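PDB 3ZU0: NAD nucleotidase from Haemophilus influenzae, which degrades NAD to adenosine and nicotinamide riboside, acting as a broad-specificity 5'-nucleotidase and pyrophosphatase with its highest activity on AMP. Local coordinates for residues I198-H203 against D220-G225; K208-A213 against L249-P254; V360-A365 against H556-A561; R389-T394 against E547-F552. All coordinates share one frame; numbering follows the deposited sequence.

Contact 1: residues I198-H203 against D220-G225. With ZN (zinc ion), chain C.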
loop_
_atom_site.group_PDB
_atom_site.type_symbol
_atom_site.label_atom_id
_atom_site.label_comp_id
_atom_site.label_asym_id
_atom_site.label_seq_id
_atom_site.Cartn_x
_atom_site.Cartn_y
_atom_site.Cartn_z
ATOM N N ILE A 198 -2.213 18.900 12.159
ATOM C CA ILE A 198 -2.765 17.608 11.772
ATOM C C ILE A 198 -2.580 16.554 12.846
ATOM O O ILE A 198 -1.465 16.297 13.297
ATOM C CB ILE A 198 -2.135 17.103 10.455
ATOM C CG1 ILE A 198 -2.352 18.122 9.329
ATOM C CG2 ILE A 198 -2.711 15.728 10.065
ATOM C CD1 ILE A 198 -1.827 17.653 7.975
ATOM N N ILE A 199 -3.691 15.959 13.257
ATOM C CA ILE A 199 -3.689 14.891 14.244
ATOM C C ILE A 199 -3.973 13.565 13.544
ATOM O O ILE A 199 -4.868 13.467 12.697
ATOM C CB ILE A 199 -4.796 15.125 15.307
ATOM C CG1 ILE A 199 -4.667 16.524 15.930
ATOM C CG2 ILE A 199 -4.787 14.032 16.376
ATOM C CD1 ILE A 199 -3.313 16.832 16.491
ATOM N N LEU A 200 -3.216 12.541 13.911
ATOM C CA LEU A 200 -3.408 11.193 13.363
ATOM C C LEU A 200 -3.889 10.294 14.501
ATOM O O LEU A 200 -3.200 10.150 15.515
ATOM C CB LEU A 200 -2.076 10.659 12.807
ATOM C CG LEU A 200 -2.054 9.247 12.206
ATOM C CD1 LEU A 200 -2.930 9.174 10.964
ATOM C CD2 LEU A 200 -0.618 8.851 11.835
ATOM N N LEU A 201 -5.074 9.724 14.348
ATOM C CA LEU A 201 -5.646 8.868 15.370
ATOM C C LEU A 201 -5.461 7.454 14.848
ATOM O O LEU A 201 -6.216 6.984 13.996
ATOM C CB LEU A 201 -7.137 9.185 15.570
ATOM C CG LEU A 201 -7.864 8.296 16.583
ATOM C CD1 LEU A 201 -7.236 8.498 17.954
ATOM C CD2 LEU A 201 -9.363 8.631 16.604
ATOM N N SER A 202 -4.423 6.789 15.342
ATOM C CA SER A 202 -3.908 5.622 14.666
ATOM C C SER A 202 -3.851 4.376 15.527
ATOM O O SER A 202 -3.141 4.353 16.536
ATOM C CB SER A 202 -2.502 5.927 14.163
ATOM O OG SER A 202 -1.917 4.764 13.625
ATOM N N HIS A 203 -4.570 3.335 15.102
ATOM C CA HIS A 203 -4.446 2.018 15.715
ATOM C C HIS A 203 -3.344 1.191 15.040
ATOM O O HIS A 203 -3.357 -0.036 15.061
ATOM C CB HIS A 203 -5.783 1.272 15.644
ATOM C CG HIS A 203 -5.922 0.192 16.668
ATOM N ND1 HIS A 203 -6.353 0.444 17.953
ATOM C CD2 HIS A 203 -5.685 -1.139 16.601
ATOM C CE1 HIS A 203 -6.381 -0.691 18.635
ATOM N NE2 HIS A 203 -5.989 -1.667 17.835
ATOM N N ASP A 220 1.424 16.248 13.334
ATOM C CA ASP A 220 1.865 16.874 14.585
ATOM C C ASP A 220 1.738 15.986 15.830
ATOM O O ASP A 220 2.605 15.978 16.700
ATOM C CB ASP A 220 1.089 18.176 14.788
ATOM C CG ASP A 220 1.429 19.202 13.729
ATOM O OD1 ASP A 220 2.636 19.519 13.593
ATOM O OD2 ASP A 220 0.513 19.649 13.006
ATOM N N VAL A 221 0.659 15.231 15.906
ATOM C CA VAL A 221 0.398 14.407 17.081
ATOM C C VAL A 221 -0.174 13.090 16.580
ATOM O O VAL A 221 -1.033 13.094 15.701
ATOM C CB VAL A 221 -0.637 15.094 18.024
ATOM C CG1 VAL A 221 -0.897 14.243 19.266
ATOM C CG2 VAL A 221 -0.175 16.488 18.428
ATOM N N ILE A 222 0.323 11.977 17.122
ATOM C CA ILE A 222 -0.181 10.665 16.798
ATOM C C ILE A 222 -0.700 9.974 18.068
ATOM O O ILE A 222 0.072 9.506 18.914
ATOM C CB ILE A 222 0.895 9.797 16.105
ATOM C CG1 ILE A 222 1.574 10.606 14.973
ATOM C CG2 ILE A 222 0.260 8.482 15.603
ATOM C CD1 ILE A 222 2.718 9.868 14.231
ATOM N N VAL A 223 -2.020 9.951 18.193
ATOM C CA VAL A 223 -2.704 9.345 19.328
ATOM C C VAL A 223 -2.824 7.871 19.016
ATOM O O VAL A 223 -3.430 7.467 18.018
ATOM C CB VAL A 223 -4.083 9.959 19.505
ATOM C CG1 VAL A 223 -4.852 9.295 20.713
ATOM C CG2 VAL A 223 -3.962 11.499 19.625
ATOM N N THR A 224 -2.235 7.062 19.878
ATOM C CA THR A 224 -1.889 5.698 19.510
ATOM C C THR A 224 -2.838 4.638 20.082
ATOM O O THR A 224 -3.328 4.768 21.214
ATOM C CB THR A 224 -0.459 5.398 19.953
ATOM O OG1 THR A 224 0.448 6.147 19.128
ATOM C CG2 THR A 224 -0.146 3.895 19.807
ATOM N N GLY A 225 -3.077 3.586 19.302
ATOM C CA GLY A 225 -3.747 2.398 19.810
ATOM C C GLY A 225 -3.069 1.127 19.309
ATOM O O GLY A 225 -2.162 1.200 18.471
HETATM ZN ZN ZN C . -5.580 -3.602 18.337
#
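I199 holds CG1 anti to its carbonyl carbon (chi1 -54°) and bends again at chi2 (-54°), which lays its tip alongside V221, with I199 CD1 3.5 Å from V221 CB. On the same face of the sheet L201, its CG anti to the backbone N (chi1 177°), sends CD1 to within 3.7 Å of V223 CG1. The other face carries L200 and I222, which lie side by side and point the same way; L200 CD2 is 3.9 Å from I222 CG2, and I222 CG2 also meets S202 CB. Between the two faces runs a parallel ladder. L200 bonds through its N-H to V221 O and through its O to V223 N, so its two partners flank I222; S202 does likewise with V223 and G225. D220 closes the start of the ladder in a two-way grip: I198 N gives its hydrogen to the anti lone pair of D220 OD2 (3.0 Å), while D220 N bonds back to I198 O (2.9 Å).

At the far end the G225 backbone lies over one face of the H203 ring, G225 C being 3.6 Å from H203 ND1. H203 NE2 binds zinc at 2.0 Å together with D70, N102 and D226, and the bond from ND1 to A68 O helps fix the ring's rotation. In calcineurin-like phosphoesterases the metal ligands gather in and around the loops at the C-terminal ends of the strands, as here. The two strands belong to one beta-alpha-beta unit: helix 206-215 connects them and packs on I222, strand 151-159 adjoins 198-203, and strand 258-263 adjoins 221-224.

Contact 2: residues K208-A213 against L249-P254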
loop_
_atom_site.group_PDB
_atom_site.type_symbol
_atom_site.label_atom_id
_atom_site.label_comp_id
_atom_site.label_asym_id
_atom_site.label_seq_id
_atom_site.Cartn_x
_atom_site.Cartn_y
_atom_site.Cartn_z
ATOM N N LYS A 208 4.791 1.143 14.654
ATOM C CA LYS A 208 4.518 1.763 13.363
ATOM C C LYS A 208 4.268 3.285 13.473
ATOM O O LYS A 208 4.695 4.054 12.607
ATOM C CB LYS A 208 3.339 1.072 12.689
ATOM C CG LYS A 208 2.895 1.740 11.404
ATOM C CD LYS A 208 3.946 1.613 10.335
ATOM C CE LYS A 208 4.240 0.152 10.084
ATOM N NZ LYS A 208 5.232 -0.015 8.983
ATOM N N ASN A 209 3.582 3.717 14.529
ATOM C CA ASN A 209 3.334 5.146 14.741
ATOM C C ASN A 209 4.630 5.925 15.003
ATOM O O ASN A 209 4.753 7.083 14.612
ATOM C CB ASN A 209 2.346 5.386 15.884
ATOM C CG ASN A 209 0.923 5.053 15.494
ATOM O OD1 ASN A 209 0.623 4.879 14.323
ATOM N ND2 ASN A 209 0.036 4.990 16.472
ATOM N N ILE A 210 5.581 5.288 15.676
ATOM C CA ILE A 210 6.895 5.891 15.887
ATOM C C ILE A 210 7.638 5.983 14.550
ATOM O O ILE A 210 8.318 6.973 14.273
ATOM C CB ILE A 210 7.722 5.070 16.893
ATOM C CG1 ILE A 210 7.221 5.348 18.305
ATOM C CG2 ILE A 210 9.209 5.418 16.785
ATOM C CD1 ILE A 210 7.783 4.406 19.328
ATOM N N GLU A 211 7.482 4.959 13.709
ATOM C CA GLU A 211 8.068 4.986 12.368
ATOM C C GLU A 211 7.448 6.102 11.535
ATOM O O GLU A 211 8.157 6.815 10.834
ATOM C CB GLU A 211 7.912 3.634 11.667
ATOM C CG GLU A 211 8.643 3.545 10.350
ATOM C CD GLU A 211 8.616 2.142 9.743
ATOM O OE1 GLU A 211 7.753 1.328 10.145
ATOM O OE2 GLU A 211 9.464 1.858 8.863
ATOM N N ILE A 212 6.129 6.267 11.623
ATOM C CA ILE A 212 5.460 7.374 10.934
ATOM C C ILE A 212 5.957 8.742 11.418
ATOM O O ILE A 212 6.235 9.632 10.607
ATOM C CB ILE A 212 3.921 7.303 11.071
ATOM C CG1 ILE A 212 3.362 6.130 10.283
ATOM C CG2 ILE A 212 3.276 8.583 10.565
ATOM C CD1 ILE A 212 1.889 5.775 10.675
ATOM N N ALA A 213 6.092 8.918 12.731
ATOM C CA ALA A 213 6.659 10.165 13.270
ATOM C C ALA A 213 8.054 10.462 12.704
ATOM O O ALA A 213 8.415 11.628 12.479
ATOM C CB ALA A 213 6.719 10.111 14.794
ATOM N N LEU A 249 6.022 10.817 23.745
ATOM C CA LEU A 249 7.325 10.683 23.134
ATOM C C LEU A 249 7.408 11.881 22.201
ATOM O O LEU A 249 6.390 12.295 21.652
ATOM C CB LEU A 249 7.353 9.404 22.316
ATOM C CG LEU A 249 8.209 8.197 22.710
ATOM C CD1 LEU A 249 8.749 8.265 24.129
ATOM C CD2 LEU A 249 7.420 6.933 22.483
ATOM N N GLU A 250 8.594 12.449 22.016
ATOM C CA GLU A 250 8.772 13.560 21.073
ATOM C C GLU A 250 9.876 13.228 20.072
ATOM O O GLU A 250 10.999 12.931 20.453
ATOM C CB GLU A 250 9.078 14.904 21.766
ATOM C CG GLU A 250 9.072 16.082 20.769
ATOM C CD GLU A 250 9.495 17.451 21.348
ATOM O OE1 GLU A 250 9.358 17.705 22.570
ATOM O OE2 GLU A 250 9.957 18.295 20.549
ATOM N N PHE A 251 9.520 13.251 18.792
ATOM C CA PHE A 251 10.446 12.970 17.704
ATOM C C PHE A 251 10.541 14.201 16.815
ATOM O O PHE A 251 9.745 15.128 16.957
ATOM C CB PHE A 251 9.926 11.780 16.864
ATOM C CG PHE A 251 9.818 10.494 17.645
ATOM C CD1 PHE A 251 10.931 9.690 17.837
ATOM C CD2 PHE A 251 8.609 10.098 18.212
ATOM C CE1 PHE A 251 10.836 8.518 18.572
ATOM C CE2 PHE A 251 8.514 8.933 18.934
ATOM C CZ PHE A 251 9.631 8.143 19.120
ATOM N N LYS A 252 11.517 14.203 15.907
ATOM C CA LYS A 252 11.588 15.170 14.819
ATOM C C LYS A 252 11.303 14.416 13.523
ATOM O O LYS A 252 11.898 13.370 13.284
ATOM C CB LYS A 252 12.996 15.805 14.726
ATOM C CG LYS A 252 13.458 16.543 15.985
ATOM C CD LYS A 252 12.389 17.540 16.460
ATOM C CE LYS A 252 12.857 18.333 17.676
ATOM N NZ LYS A 252 12.938 17.494 18.896
ATOM N N ASN A 253 10.409 14.937 12.690
ATOM C CA ASN A 253 10.133 14.312 11.397
ATOM C C ASN A 253 11.249 14.683 10.378
ATOM O O ASN A 253 12.208 15.349 10.738
ATOM C CB ASN A 253 8.745 14.713 10.897
ATOM C CG ASN A 253 8.632 16.197 10.613
ATOM O OD1 ASN A 253 9.644 16.897 10.522
ATOM N ND2 ASN A 253 7.398 16.685 10.471
ATOM N N PRO A 254 11.144 14.234 9.120
ATOM C CA PRO A 254 12.245 14.566 8.198
ATOM C C PRO A 254 12.438 16.074 7.972
ATOM O O PRO A 254 13.540 16.512 7.633
ATOM C CB PRO A 254 11.828 13.880 6.900
ATOM C CG PRO A 254 11.003 12.724 7.354
ATOM C CD PRO A 254 10.211 13.268 8.530
#
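A213 O is the polar atom on which the far end of this contact closes: N253 meets it with two carbons, N253 CA 3.4 Å and N253 CB 3.5 Å from A213 O. The approach of CA is a CA-H...O contact with an angle of 133° at the hydrogen. The amide of N253 looks elsewhere, its OD1 accepting from E257 N.

Most of the remaining contact is apolar and centres on F251. I210 and A213, three residues apart and hence on one flank of the helix, share its ring. I210 leans obliquely against the tip of the ring from one side, CG2 lying 3.6 Å and CG1 3.8 Å from F251 CZ. Nearer the ring's root, A213 CB lies 3.9 Å from F251 CD2. The CB of F251 points at the helix, and with CG anti to the carbonyl carbon (chi1 -62°) CD2 comes to A213 while CZ comes to I210. Beyond it, I210 CD1 makes a looser contact with L249 CD2 at 4.1 Å.

The segment 208-213 belongs to the helix of a beta-alpha-beta crossover, which covers one face of a mixed sheet; strand 249-252 is one of that sheet's two edge strands, paired antiparallel with 258-263. Side chains alternate along it, L249 and F251 facing the helix while E250 and K252 face away. A213 also packs on V259 and V261 of the adjoining strand, so the helix spans both.

On the flank turned to helix 179-191, K208 NZ forms a salt bridge with E211 OE1 at 3.1 Å, meeting it from above the carboxylate plane; K215 is a second cationic partner, through E211 OE2.

Contact 3: residues V360-A365 against H556-A561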
loop_
_atom_site.group_PDB
_atom_site.type_symbol
_atom_site.label_atom_id
_atom_site.label_comp_id
_atom_site.label_asym_id
_atom_site.label_seq_id
_atom_site.Cartn_x
_atom_site.Cartn_y
_atom_site.Cartn_z
ATOM N N VAL A 360 -20.246 -30.374 34.440
ATOM C CA VAL A 360 -19.242 -30.504 35.474
ATOM C C VAL A 360 -18.018 -31.202 34.936
ATOM O O VAL A 360 -18.116 -32.238 34.284
ATOM C CB VAL A 360 -19.791 -31.321 36.672
ATOM C CG1 VAL A 360 -18.739 -31.424 37.762
ATOM C CG2 VAL A 360 -21.052 -30.658 37.204
ATOM N N ILE A 361 -16.861 -30.625 35.223
ATOM C CA ILE A 361 -15.584 -31.241 34.908
ATOM C C ILE A 361 -14.926 -31.691 36.195
ATOM O O ILE A 361 -14.961 -30.973 37.184
ATOM C CB ILE A 361 -14.654 -30.244 34.206
ATOM C CG1 ILE A 361 -15.331 -29.693 32.943
ATOM C CG2 ILE A 361 -13.300 -30.904 33.866
ATOM C CD1 ILE A 361 -14.423 -28.821 32.078
ATOM N N THR A 362 -14.343 -32.888 36.183
ATOM C CA THR A 362 -13.664 -33.423 37.357
ATOM C C THR A 362 -12.164 -33.463 37.147
ATOM O O THR A 362 -11.694 -33.455 36.024
ATOM C CB THR A 362 -14.133 -34.849 37.684
ATOM O OG1 THR A 362 -13.772 -35.734 36.608
ATOM C CG2 THR A 362 -15.653 -34.869 37.898
ATOM N N GLY A 363 -11.408 -33.494 38.232
ATOM C CA GLY A 363 -9.991 -33.767 38.131
ATOM C C GLY A 363 -9.084 -32.564 38.299
ATOM O O GLY A 363 -9.123 -31.877 39.315
ATOM N N SER A 364 -8.273 -32.319 37.280
ATOM C CA SER A 364 -7.211 -31.329 37.328
ATOM C C SER A 364 -7.510 -30.146 36.398
ATOM O O SER A 364 -8.149 -30.311 35.358
ATOM C CB SER A 364 -5.883 -31.986 36.900
ATOM O OG SER A 364 -5.675 -33.242 37.540
ATOM N N ALA A 365 -7.013 -28.968 36.766
ATOM C CA ALA A 365 -7.146 -27.779 35.930
ATOM C C ALA A 365 -6.465 -27.991 34.586
ATOM O O ALA A 365 -5.417 -28.630 34.507
ATOM C CB ALA A 365 -6.548 -26.565 36.624
ATOM N N HIS A 556 -22.110 -35.064 28.728
ATOM C CA HIS A 556 -20.999 -35.710 29.416
ATOM C C HIS A 556 -20.902 -35.310 30.888
ATOM O O HIS A 556 -19.964 -34.621 31.293
ATOM C CB HIS A 556 -19.668 -35.418 28.704
ATOM C CG HIS A 556 -19.583 -35.997 27.324
ATOM N ND1 HIS A 556 -20.195 -35.417 26.234
ATOM C CD2 HIS A 556 -18.972 -37.112 26.863
ATOM C CE1 HIS A 556 -19.974 -36.155 25.162
ATOM N NE2 HIS A 556 -19.228 -37.187 25.516
ATOM N N PRO A 557 -21.859 -35.768 31.699
ATOM C CA PRO A 557 -21.830 -35.496 33.141
ATOM C C PRO A 557 -20.468 -35.868 33.742
ATOM O O PRO A 557 -19.910 -36.911 33.396
ATOM C CB PRO A 557 -22.905 -36.436 33.698
ATOM C CG PRO A 557 -23.790 -36.768 32.523
ATOM C CD PRO A 557 -22.920 -36.718 31.315
ATOM N N HIS A 558 -19.941 -35.025 34.624
ATOM C CA HIS A 558 -18.660 -35.293 35.285
ATOM C C HIS A 558 -17.586 -35.735 34.309
ATOM O O HIS A 558 -17.095 -36.878 34.371
ATOM C CB HIS A 558 -18.819 -36.345 36.383
ATOM C CG HIS A 558 -19.703 -35.907 37.499
ATOM N ND1 HIS A 558 -19.406 -34.823 38.298
ATOM C CD2 HIS A 558 -20.885 -36.393 37.940
ATOM C CE1 HIS A 558 -20.374 -34.656 39.181
ATOM N NE2 HIS A 558 -21.284 -35.597 38.987
ATOM N N PHE A 559 -17.229 -34.834 33.405
ATOM C CA PHE A 559 -16.211 -35.141 32.419
ATOM C C PHE A 559 -14.830 -35.049 33.057
ATOM O O PHE A 559 -14.495 -34.042 33.672
ATOM C CB PHE A 559 -16.299 -34.178 31.229
ATOM C CG PHE A 559 -15.292 -34.469 30.162
ATOM C CD1 PHE A 559 -14.032 -33.892 30.209
ATOM C CD2 PHE A 559 -15.590 -35.344 29.139
ATOM C CE1 PHE A 559 -13.098 -34.168 29.250
ATOM C CE2 PHE A 559 -14.662 -35.630 28.167
ATOM C CZ PHE A 559 -13.418 -35.042 28.215
ATOM N N GLU A 560 -14.026 -36.093 32.911
ATOM C CA GLU A 560 -12.678 -36.072 33.485
ATOM C C GLU A 560 -11.706 -35.216 32.652
ATOM O O GLU A 560 -11.487 -35.477 31.461
ATOM C CB GLU A 560 -12.152 -37.501 33.668
ATOM C CG GLU A 560 -10.694 -37.607 34.098
ATOM C CD GLU A 560 -10.418 -37.025 35.456
ATOM O OE1 GLU A 560 -11.371 -36.568 36.133
ATOM O OE2 GLU A 560 -9.233 -37.018 35.866
ATOM N N ALA A 561 -11.142 -34.187 33.275
ATOM C CA ALA A 561 -10.186 -33.320 32.590
ATOM C C ALA A 561 -9.012 -34.099 32.003
ATOM O O ALA A 561 -8.545 -35.058 32.601
ATOM C CB ALA A 561 -9.671 -32.231 33.544
HETATM O O HOH W 1 -20.832 -32.344 32.285
HETATM O O HOH W 2 -15.062 -38.188 35.890
HETATM O O HOH W 3 -7.885 -34.781 35.569
#
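T362 pairs with F559 and A561 through the backbone in the parallel manner: T362 N bonds to F559 O (2.8 Å) and T362 O receives A561 N (2.9 Å), so its partners flank E560. One step earlier V360 O accepts from F559 N.

Of the side-chain bonds, T362 OG1 donates to E560 OE1 at 2.6 Å, arriving almost along the carboxylate C-O bond. Two torsions bring them together: T362 OG1 sits between its backbone N and carbonyl carbon (chi1 64°), and the glutamate chain bends at chi2 (64°), which carries its carboxylate over to the neighbouring strand. Strand 559-560 is here the outer member of a three-stranded mixed sheet, with 357-362 in the middle and 419-422 antiparallel on its other side; the polar pair lies on the face opposite I361 and F559.

Water bridges this exposed border. One molecule donates to both T362 OG1 and H558 O; another accepts from S364 N and donates to E560 OE2 and A561 O.

Van der Waals contacts complete the seam. I361 CG2 lies 3.9 Å from A561 CB, on the face where I361 also meets F390. V360 and H558 run side by side, V360 CG1 being 3.5 Å from H558 ND1, while T362 CG2 crosses the same histidine at 3.8 Å from ND1. Past the ladder, A561 CB is unusually close to S364 O (3.0 Å), so this end looks strained.

Contact 4: residues R389-T394 against E547-F552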
loop_
_atom_site.group_PDB
_atom_site.type_symbol
_atom_site.label_atom_id
_atom_site.label_comp_id
_atom_site.label_asym_id
_atom_site.label_seq_id
_atom_site.Cartn_x
_atom_site.Cartn_y
_atom_site.Cartn_z
ATOM N N ARG A 389 -6.586 -28.599 23.551
ATOM C CA ARG A 389 -6.757 -30.012 23.230
ATOM C C ARG A 389 -8.146 -30.505 23.645
ATOM O O ARG A 389 -8.806 -31.235 22.903
ATOM C CB ARG A 389 -5.669 -30.854 23.902
ATOM C CG ARG A 389 -5.753 -32.363 23.604
ATOM C CD ARG A 389 -6.563 -33.108 24.675
ATOM N NE ARG A 389 -6.799 -34.498 24.291
ATOM C CZ ARG A 389 -6.101 -35.540 24.735
ATOM N NH1 ARG A 389 -5.121 -35.371 25.610
ATOM N NH2 ARG A 389 -6.415 -36.769 24.331
ATOM N N PHE A 390 -8.576 -30.110 24.840
ATOM C CA PHE A 390 -9.921 -30.405 25.320
ATOM C C PHE A 390 -11.004 -29.887 24.369
ATOM O O PHE A 390 -11.924 -30.637 24.007
ATOM C CB PHE A 390 -10.118 -29.828 26.733
ATOM C CG PHE A 390 -11.546 -29.906 27.244
ATOM C CD1 PHE A 390 -12.234 -31.107 27.245
ATOM C CD2 PHE A 390 -12.182 -28.782 27.747
ATOM C CE1 PHE A 390 -13.548 -31.181 27.720
ATOM C CE2 PHE A 390 -13.492 -28.852 28.230
ATOM C CZ PHE A 390 -14.167 -30.049 28.209
ATOM N N ILE A 391 -10.912 -28.621 23.953
ATOM C CA ILE A 391 -11.898 -28.095 23.013
ATOM C C ILE A 391 -11.882 -28.891 21.694
ATOM O O ILE A 391 -12.938 -29.184 21.117
ATOM C CB ILE A 391 -11.739 -26.580 22.736
ATOM C CG1 ILE A 391 -12.054 -25.731 23.982
ATOM C CG2 ILE A 391 -12.596 -26.173 21.535
ATOM C CD1 ILE A 391 -13.362 -26.048 24.722
ATOM N N ALA A 392 -10.689 -29.258 21.232
ATOM C CA ALA A 392 -10.554 -30.094 20.032
ATOM C C ALA A 392 -11.276 -31.451 20.170
ATOM O O ALA A 392 -11.907 -31.925 19.221
ATOM C CB ALA A 392 -9.079 -30.317 19.714
ATOM N N GLU A 393 -11.165 -32.071 21.348
ATOM C CA GLU A 393 -11.828 -33.347 21.643
ATOM C C GLU A 393 -13.344 -33.196 21.607
ATOM O O GLU A 393 -14.073 -34.077 21.150
ATOM C CB GLU A 393 -11.399 -33.863 23.023
ATOM C CG GLU A 393 -9.908 -34.193 23.127
ATOM C CD GLU A 393 -9.568 -35.508 22.452
ATOM O OE1 GLU A 393 -10.505 -36.159 21.942
ATOM O OE2 GLU A 393 -8.374 -35.889 22.431
ATOM N N THR A 394 -13.795 -32.057 22.112
ATOM C CA THR A 394 -15.179 -31.625 22.065
ATOM C C THR A 394 -15.695 -31.522 20.616
ATOM O O THR A 394 -16.787 -31.996 20.302
ATOM C CB THR A 394 -15.252 -30.276 22.817
ATOM O OG1 THR A 394 -15.856 -30.471 24.101
ATOM C CG2 THR A 394 -15.913 -29.190 22.025
ATOM N N GLU A 547 -22.238 -23.279 21.334
ATOM C CA GLU A 547 -23.457 -24.061 21.462
ATOM C C GLU A 547 -23.141 -25.556 21.457
ATOM O O GLU A 547 -23.638 -26.310 22.290
ATOM C CB GLU A 547 -24.430 -23.706 20.332
ATOM C CG GLU A 547 -25.096 -22.350 20.511
ATOM C CD GLU A 547 -24.529 -21.246 19.590
ATOM O OE1 GLU A 547 -23.318 -20.860 19.727
ATOM O OE2 GLU A 547 -25.322 -20.754 18.738
ATOM N N SER A 548 -22.287 -25.966 20.527
ATOM C CA SER A 548 -21.824 -27.345 20.420
ATOM C C SER A 548 -21.077 -27.815 21.674
ATOM O O SER A 548 -21.205 -28.971 22.082
ATOM C CB SER A 548 -20.928 -27.491 19.186
ATOM O OG SER A 548 -20.111 -28.653 19.259
ATOM N N PHE A 549 -20.292 -26.922 22.274
ATOM C CA PHE A 549 -19.579 -27.220 23.513
ATOM C C PHE A 549 -20.546 -27.395 24.697
ATOM O O PHE A 549 -20.377 -28.275 25.530
ATOM C CB PHE A 549 -18.566 -26.107 23.811
ATOM C CG PHE A 549 -17.939 -26.212 25.165
ATOM C CD1 PHE A 549 -16.893 -27.097 25.394
ATOM C CD2 PHE A 549 -18.396 -25.438 26.213
ATOM C CE1 PHE A 549 -16.325 -27.204 26.643
ATOM C CE2 PHE A 549 -17.828 -25.546 27.462
ATOM C CZ PHE A 549 -16.793 -26.425 27.674
ATOM N N ILE A 550 -21.558 -26.543 24.762
ATOM C CA ILE A 550 -22.546 -26.620 25.809
ATOM C C ILE A 550 -23.294 -27.947 25.687
ATOM O O ILE A 550 -23.511 -28.639 26.679
ATOM C CB ILE A 550 -23.518 -25.436 25.734
ATOM C CG1 ILE A 550 -22.819 -24.153 26.234
ATOM C CG2 ILE A 550 -24.799 -25.731 26.525
ATOM C CD1 ILE A 550 -23.632 -22.878 25.995
ATOM N N LYS A 551 -23.660 -28.306 24.463
ATOM C CA LYS A 551 -24.290 -29.596 24.213
ATOM C C LYS A 551 -23.377 -30.740 24.659
ATOM O O LYS A 551 -23.829 -31.678 25.313
ATOM C CB LYS A 551 -24.666 -29.734 22.735
ATOM C CG LYS A 551 -25.242 -31.078 22.356
ATOM C CD LYS A 551 -25.760 -31.070 20.915
ATOM C CE LYS A 551 -25.950 -32.493 20.383
ATOM N NZ LYS A 551 -26.740 -33.343 21.321
ATOM N N PHE A 552 -22.088 -30.652 24.332
ATOM C CA PHE A 552 -21.140 -31.677 24.760
ATOM C C PHE A 552 -21.168 -31.854 26.276
ATOM O O PHE A 552 -21.246 -32.976 26.772
ATOM C CB PHE A 552 -19.717 -31.338 24.300
ATOM C CG PHE A 552 -18.686 -32.344 24.743
ATOM C CD1 PHE A 552 -18.121 -32.266 26.011
ATOM C CD2 PHE A 552 -18.302 -33.375 23.908
ATOM C CE1 PHE A 552 -17.184 -33.186 26.428
ATOM C CE2 PHE A 552 -17.367 -34.304 24.314
ATOM C CZ PHE A 552 -16.809 -34.214 25.579
#
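F549 and F552 are the two large bumps that helix 545-555 presents to helix 386-398, and three side chains of the latter, F390, I391 and T394, form the surface that receives them. F549 enters the hollow they make. At its rim F390 CE2 comes in near the plane of the F549 ring, 3.6 Å from F549 CE1, with the two ring planes turned 82° apart. I391 CD1 comes obliquely onto CE1 and CD1 of F549, 3.7 Å from F549 CE1, and T394 meets F549 CD1 obliquely, OG1 at 3.8 Å and CG2 slightly farther.

T394 is itself a small bump wedged between the phenylalanines. Its OG1 lies over one face of F552, displaced toward the rim and 3.5 Å from F552 CG; a chi1 of -105°, away from the staggered positions, places it there. F390 also brushes F552, with 4.3 Å between their CE1 atoms. F559, from the strand that follows helix 545-555, adds a fourth ring by packing on both F390 and F552.

With aromatic rings as spacers, the axes of segments 389-394 and 547-552 approach to 10.5 Å and cross at 84°. Segment 389-394 belongs to the 5'-nucleotidase C-terminal domain, and the I391 side chain is about 9 Å from the bound adenosyl ligand: this is packing near the substrate site, not in it. On the flank of its helix R389 grips E393 OE2 side-on through NE and NH2, and Y562 makes a cation-pi contact with the guanidinium.

Cohesion across the helices thus comes from ring and methyl packing. It also buries one polar atom, T394 OG1, which has no hydrogen-bonding partner in the model and rests on aromatic carbon instead.

Contacts 1 and 4 are buried, contact 2 is partly buried and contact 3 lies at the surface. Contacts 1 and 2 share a sheet and the crossover helix: N209 of segment 208-213 bonds through OD1 to S202 OG and through ND2 to T224 OG1, tying the helix to both strands of the metal-bearing ladder. Contacts 3 and 4 adjoin in the other half of the chain, with contact 4 nested inside the loop that contact 3 closes. Their centres are 13 Å apart, against about 49 Å between contacts 1 and 3. Ladders hold contacts 1 and 3, buried and zinc-tipped in one, water-bridged in the other; contacts 2 and 4 rely on phenylalanine packing.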